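Local coordinates for protein 2-keto-3-deoxy-D-arabinonate dehydratase (PDB 2Q18) that dehydrates 2-dehydro-3-deoxy-D-arabinonate to 2,5-dioxopentanoate with the help of a divalent metal ion, a step in archaeal pentose oxidation, at residues A[15-28]-A[42-54]. Numbering follows the deposited sequence.
Sequences YAILDNSTIIRLDE and EVLGDRVTGIDYQ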
loop_
_atom_site.group_PDB
_atom_site.type_symbol
_atom_site.label_atom_id
_atom_site.label_comp_id
_atom_site.label_asym_id
_atom_site.label_seq_id
_atom_site.Cartn_x
_atom_site.Cartn_y
_atom_site.Cartn_z
ATOM N N TYR A 15 9.170 -17.022 -12.662
ATOM C CA TYR A 15 9.067 -18.437 -12.962
ATOM C C TYR A 15 10.336 -19.144 -12.529
ATOM O O TYR A 15 11.410 -18.540 -12.472
ATOM C CB TYR A 15 8.865 -18.673 -14.462
ATOM C CG TYR A 15 7.642 -18.035 -15.067
ATOM C CD1 TYR A 15 6.406 -18.680 -15.036
ATOM C CD2 TYR A 15 7.724 -16.794 -15.700
ATOM C CE1 TYR A 15 5.277 -18.098 -15.610
ATOM C CE2 TYR A 15 6.609 -16.207 -16.270
ATOM C CZ TYR A 15 5.388 -16.866 -16.226
ATOM O OH TYR A 15 4.276 -16.278 -16.790
ATOM N N ALA A 16 10.199 -20.429 -12.225
ATOM C CA ALA A 16 11.338 -21.280 -11.932
ATOM C C ALA A 16 11.320 -22.467 -12.885
ATOM O O ALA A 16 10.277 -23.100 -13.076
ATOM C CB ALA A 16 11.284 -21.757 -10.500
ATOM N N ILE A 17 12.464 -22.755 -13.496
ATOM C CA ILE A 17 12.605 -23.988 -14.267
ATOM C C ILE A 17 13.361 -25.025 -13.440
ATOM O O ILE A 17 14.433 -24.749 -12.902
ATOM C CB ILE A 17 13.210 -23.778 -15.699
ATOM C CG1 ILE A 17 13.456 -25.134 -16.384
ATOM C CG2 ILE A 17 14.483 -22.939 -15.663
ATOM C CD1 ILE A 17 13.384 -25.105 -17.907
ATOM N N LEU A 18 12.756 -26.203 -13.317
ATOM C CA LEU A 18 13.342 -27.323 -12.591
ATOM C C LEU A 18 14.229 -28.155 -13.518
ATOM O O LEU A 18 14.156 -28.019 -14.744
ATOM C CB LEU A 18 12.234 -28.182 -11.979
ATOM C CG LEU A 18 11.652 -27.810 -10.607
ATOM C CD1 LEU A 18 11.540 -26.300 -10.349
ATOM C CD2 LEU A 18 10.301 -28.486 -10.420
ATOM N N ASP A 19 15.066 -29.008 -12.930
ATOM C CA ASP A 19 16.013 -29.833 -13.693
ATOM C C ASP A 19 15.344 -30.710 -14.757
ATOM O O ASP A 19 15.923 -30.941 -15.823
ATOM C CB ASP A 19 16.869 -30.688 -12.751
ATOM C CG ASP A 19 17.938 -29.877 -12.030
ATOM O OD1 ASP A 19 18.759 -29.224 -12.713
ATOM O OD2 ASP A 19 17.967 -29.903 -10.779
ATOM N N ASN A 20 14.129 -31.183 -14.476
ATOM C CA ASN A 20 13.360 -31.968 -15.451
ATOM C C ASN A 20 12.634 -31.113 -16.505
ATOM O O ASN A 20 11.762 -31.609 -17.227
ATOM C CB ASN A 20 12.383 -32.919 -14.744
ATOM C CG ASN A 20 11.369 -32.190 -13.873
ATOM O OD1 ASN A 20 11.229 -30.968 -13.939
ATOM N ND2 ASN A 20 10.656 -32.947 -13.045
ATOM N N SER A 21 13.000 -29.831 -16.571
ATOM C CA SER A 21 12.472 -28.877 -17.557
ATOM C C SER A 21 11.029 -28.403 -17.306
ATOM O O SER A 21 10.472 -27.657 -18.118
ATOM C CB SER A 21 12.632 -29.411 -18.989
ATOM O OG SER A 21 13.991 -29.709 -19.264
ATOM N N THR A 22 10.432 -28.826 -16.193
ATOM C CA THR A 22 9.115 -28.317 -15.805
ATOM C C THR A 22 9.241 -26.888 -15.270
ATOM O O THR A 22 10.179 -26.565 -14.531
ATOM C CB THR A 22 8.405 -29.210 -14.757
ATOM O OG1 THR A 22 9.196 -29.282 -13.567
ATOM C CG2 THR A 22 8.178 -30.623 -15.300
ATOM N N ILE A 23 8.295 -26.039 -15.658
ATOM C CA ILE A 23 8.312 -24.632 -15.272
ATOM C C ILE A 23 7.202 -24.322 -14.271
ATOM O O ILE A 23 6.036 -24.672 -14.489
ATOM C CB ILE A 23 8.238 -23.710 -16.512
ATOM C CG1 ILE A 23 9.468 -23.945 -17.400
ATOM C CG2 ILE A 23 8.140 -22.233 -16.106
ATOM C CD1 ILE A 23 9.351 -23.373 -18.766
ATOM N N ILE A 24 7.587 -23.676 -13.172
ATOM C CA ILE A 24 6.663 -23.287 -12.112
ATOM C C ILE A 24 6.495 -21.764 -12.065
ATOM O O ILE A 24 7.479 -21.023 -12.033
ATOM C CB ILE A 24 7.142 -23.806 -10.728
ATOM C CG1 ILE A 24 7.301 -25.332 -10.756
ATOM C CG2 ILE A 24 6.171 -23.384 -9.611
ATOM C CD1 ILE A 24 7.861 -25.922 -9.469
ATOM N N ARG A 25 5.247 -21.308 -12.085
ATOM C CA ARG A 25 4.937 -19.904 -11.838
ATOM C C ARG A 25 4.929 -19.670 -10.333
ATOM O O ARG A 25 4.175 -20.321 -9.599
ATOM C CB ARG A 25 3.586 -19.533 -12.439
ATOM C CG ARG A 25 3.124 -18.126 -12.100
ATOM C CD ARG A 25 2.016 -17.704 -13.022
ATOM N NE ARG A 25 1.412 -16.445 -12.600
ATOM C CZ ARG A 25 0.679 -15.669 -13.390
ATOM N NH1 ARG A 25 0.462 -16.012 -14.659
ATOM N NH2 ARG A 25 0.166 -14.543 -12.915
ATOM N N LEU A 26 5.768 -18.740 -9.883
ATOM C CA LEU A 26 5.971 -18.500 -8.457
ATOM C C LEU A 26 4.848 -17.694 -7.821
ATOM O O LEU A 26 4.344 -16.738 -8.415
ATOM C CB LEU A 26 7.312 -17.797 -8.216
ATOM C CG LEU A 26 8.590 -18.516 -8.663
ATOM C CD1 LEU A 26 9.807 -17.761 -8.154
ATOM C CD2 LEU A 26 8.617 -19.952 -8.175
ATOM N N ASP A 27 4.472 -18.096 -6.608
ATOM C CA ASP A 27 3.513 -17.359 -5.785
ATOM C C ASP A 27 4.167 -16.165 -5.097
ATOM O O ASP A 27 3.529 -15.134 -4.909
ATOM C CB ASP A 27 2.931 -18.262 -4.694
ATOM C CG ASP A 27 2.033 -19.353 -5.236
ATOM O OD1 ASP A 27 1.621 -19.294 -6.414
ATOM O OD2 ASP A 27 1.730 -20.276 -4.459
ATOM N N GLU A 28 5.431 -16.334 -4.706
ATOM C CA GLU A 28 6.162 -15.355 -3.899
ATOM C C GLU A 28 7.067 -14.458 -4.742
ATOM O O GLU A 28 7.453 -14.825 -5.860
ATOM C CB GLU A 28 7.053 -16.072 -2.879
ATOM C CG GLU A 28 6.348 -17.029 -1.935
ATOM C CD GLU A 28 7.244 -17.467 -0.792
ATOM O OE1 GLU A 28 8.187 -18.257 -1.022
ATOM O OE2 GLU A 28 7.001 -17.020 0.344
ATOM N N GLU A 42 11.697 -25.764 -0.688
ATOM C CA GLU A 42 10.281 -25.645 -1.012
ATOM C C GLU A 42 10.066 -24.525 -2.029
ATOM O O GLU A 42 10.694 -23.466 -1.946
ATOM C CB GLU A 42 9.464 -25.385 0.254
ATOM C CG GLU A 42 7.961 -25.557 0.081
ATOM C CD GLU A 42 7.178 -25.254 1.348
ATOM O OE1 GLU A 42 7.700 -24.540 2.234
ATOM O OE2 GLU A 42 6.027 -25.728 1.453
ATOM N N VAL A 43 9.186 -24.780 -2.995
ATOM C CA VAL A 43 8.837 -23.800 -4.018
ATOM C C VAL A 43 7.318 -23.670 -4.083
ATOM O O VAL A 43 6.615 -24.646 -4.357
ATOM C CB VAL A 43 9.380 -24.195 -5.420
ATOM C CG1 VAL A 43 9.096 -23.097 -6.428
ATOM C CG2 VAL A 43 10.874 -24.478 -5.372
ATOM N N LEU A 44 6.815 -22.466 -3.826
ATOM C CA LEU A 44 5.376 -22.221 -3.875
ATOM C C LEU A 44 4.952 -21.705 -5.246
ATOM O O LEU A 44 5.432 -20.665 -5.701
ATOM C CB LEU A 44 4.947 -21.243 -2.774
ATOM C CG LEU A 44 5.311 -21.577 -1.322
ATOM C CD1 LEU A 44 4.985 -20.402 -0.410
ATOM C CD2 LEU A 44 4.613 -22.850 -0.843
ATOM N N GLY A 45 4.054 -22.441 -5.898
ATOM C CA GLY A 45 3.541 -22.052 -7.205
ATOM C C GLY A 45 2.881 -23.179 -7.973
ATOM O O GLY A 45 2.748 -24.296 -7.462
ATOM N N ASP A 46 2.465 -22.877 -9.202
ATOM C CA ASP A 46 1.807 -23.847 -10.074
ATOM C C ASP A 46 2.650 -24.154 -11.301
ATOM O O ASP A 46 3.286 -23.256 -11.866
ATOM C CB ASP A 46 0.451 -23.320 -10.548
ATOM C CG ASP A 46 -0.519 -23.067 -9.409
ATOM O OD1 ASP A 46 -0.506 -23.824 -8.414
ATOM O OD2 ASP A 46 -1.308 -22.110 -9.525
ATOM N N ARG A 47 2.638 -25.419 -11.719
ATOM C CA ARG A 47 3.266 -25.809 -12.971
ATOM C C ARG A 47 2.505 -25.181 -14.129
ATOM O O ARG A 47 1.277 -25.289 -14.214
ATOM C CB ARG A 47 3.320 -27.335 -13.129
ATOM C CG ARG A 47 3.888 -27.778 -14.481
ATOM C CD ARG A 47 4.020 -29.284 -14.599
ATOM N NE ARG A 47 4.682 -29.661 -15.850
ATOM C CZ ARG A 47 4.051 -29.959 -16.984
ATOM N NH1 ARG A 47 4.754 -30.284 -18.062
ATOM N NH2 ARG A 47 2.722 -29.938 -17.048
ATOM N N VAL A 48 3.246 -24.514 -15.007
ATOM C CA VAL A 48 2.667 -23.873 -16.177
ATOM C C VAL A 48 3.162 -24.511 -17.472
ATOM O O VAL A 48 4.276 -25.035 -17.539
ATOM C CB VAL A 48 2.939 -22.334 -16.217
ATOM C CG1 VAL A 48 2.154 -21.622 -15.128
ATOM C CG2 VAL A 48 4.430 -22.027 -16.101
ATOM N N THR A 49 2.307 -24.475 -18.485
ATOM C CA THR A 49 2.686 -24.844 -19.840
ATOM C C THR A 49 2.515 -23.593 -20.696
ATOM O O THR A 49 1.821 -22.650 -20.297
ATOM C CB THR A 49 1.818 -26.003 -20.386
ATOM O OG1 THR A 49 0.444 -25.603 -20.417
ATOM C CG2 THR A 49 1.954 -27.244 -19.505
ATOM N N GLY A 50 3.159 -23.567 -21.857
ATOM C CA GLY A 50 3.031 -22.426 -22.759
ATOM C C GLY A 50 3.987 -21.285 -22.464
ATOM O O GLY A 50 3.936 -20.244 -23.123
ATOM N N ILE A 51 4.845 -21.467 -21.461
ATOM C CA ILE A 51 5.948 -20.542 -21.222
ATOM C C ILE A 51 7.190 -21.170 -21.842
ATOM O O ILE A 51 7.755 -22.133 -21.307
ATOM C CB ILE A 51 6.169 -20.228 -19.707
ATOM C CG1 ILE A 51 4.876 -19.715 -19.046
ATOM C CG2 ILE A 51 7.328 -19.242 -19.515
ATOM C CD1 ILE A 51 4.265 -18.470 -19.689
ATOM N N ASP A 52 7.596 -20.632 -22.984
ATOM C CA ASP A 52 8.699 -21.192 -23.746
ATOM C C ASP A 52 10.012 -20.551 -23.304
ATOM O O ASP A 52 10.462 -19.557 -23.878
ATOM C CB ASP A 52 8.452 -21.007 -25.248
ATOM C CG ASP A 52 9.403 -21.829 -26.113
ATOM O OD1 ASP A 52 10.414 -22.363 -25.599
ATOM O OD2 ASP A 52 9.139 -21.925 -27.328
ATOM N N TYR A 53 10.611 -21.143 -22.274
ATOM C CA TYR A 53 11.847 -20.648 -21.665
ATOM C C TYR A 53 13.005 -20.540 -22.666
ATOM O O TYR A 53 13.680 -19.507 -22.731
ATOM C CB TYR A 53 12.218 -21.541 -20.476
ATOM C CG TYR A 53 13.616 -21.360 -19.921
ATOM C CD1 TYR A 53 13.985 -20.185 -19.254
ATOM C CD2 TYR A 53 14.565 -22.379 -20.038
ATOM C CE1 TYR A 53 15.269 -20.029 -18.732
ATOM C CE2 TYR A 53 15.849 -22.235 -19.517
ATOM C CZ TYR A 53 16.193 -21.059 -18.864
ATOM O OH TYR A 53 17.463 -20.916 -18.352
ATOM N N GLN A 54 13.218 -21.595 -23.453
ATOM C CA GLN A 54 14.285 -21.599 -24.462
ATOM C C GLN A 54 14.109 -20.493 -25.498
ATOM O O GLN A 54 15.086 -19.853 -25.879
ATOM C CB GLN A 54 14.420 -22.966 -25.142
ATOM C CG GLN A 54 14.911 -24.094 -24.224
ATOM C CD GLN A 54 16.306 -23.857 -23.637
ATOM O OE1 GLN A 54 16.616 -24.351 -22.553
ATOM N NE2 GLN A 54 17.148 -23.111 -24.352
HETATM O O HOH W 1 6.066 -26.878 -17.320
HETATM O O HOH W 2 7.148 -18.757 -5.018
HETATM O O HOH W 3 8.536 -20.231 -3.153
#
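Y15 and I51 approach from opposite directions, one leaving strand 11-17 and the other the loop before helix 53-59, and their meeting illustrates how the turn after a strand can fold back on the sheet that the strand extends. From CB the Y15 side chain runs with CG anti to its carbonyl carbon (chi1 -59°), which turns the ring toward V48 and I51. CD1 lies 4.0 Å from V48 CG2. CE1 passes to I51 CG1 at 3.8 Å, and CZ touches both CG1 and CD1 of I51. OH ends 3.6 Å from I51 CD1, while I51 CG2 sits over one ring face. The hydroxyl finds its polar partner in D46 of the second subunit. With an alanine here, V48 and I51 would probably lose the surface they rest on, and that aspartate its phenolic mate.

A second aromatic contact lies beside it: I17 CG2 stands over the centre of the Y53 ring, 4.1 Å from its centroid, a CH-pi contact. I23 bridges the two clusters, its CG2 against V48 CG2 and its CD1 reaching Y53 CB at 3.8 Å.

The backbones of strands 23-26 and 45-49 pair antiparallel. V48 N gives a nearly straight bond to I23 O (169°), and R25 and D46 exchange backbone bonds in both directions. Farther on, D27 N donates to L44 O, which also accepts from a water held by E28 N.

R47, V48 and T49 continue the ladder into the second subunit of the homotetramer. The apolar contacts thus lie mostly within the subunit, while the charges of R25, D27 and D46 find salt-bridge partners on the neighbouring one; E28 pairs with R36 of its own chain.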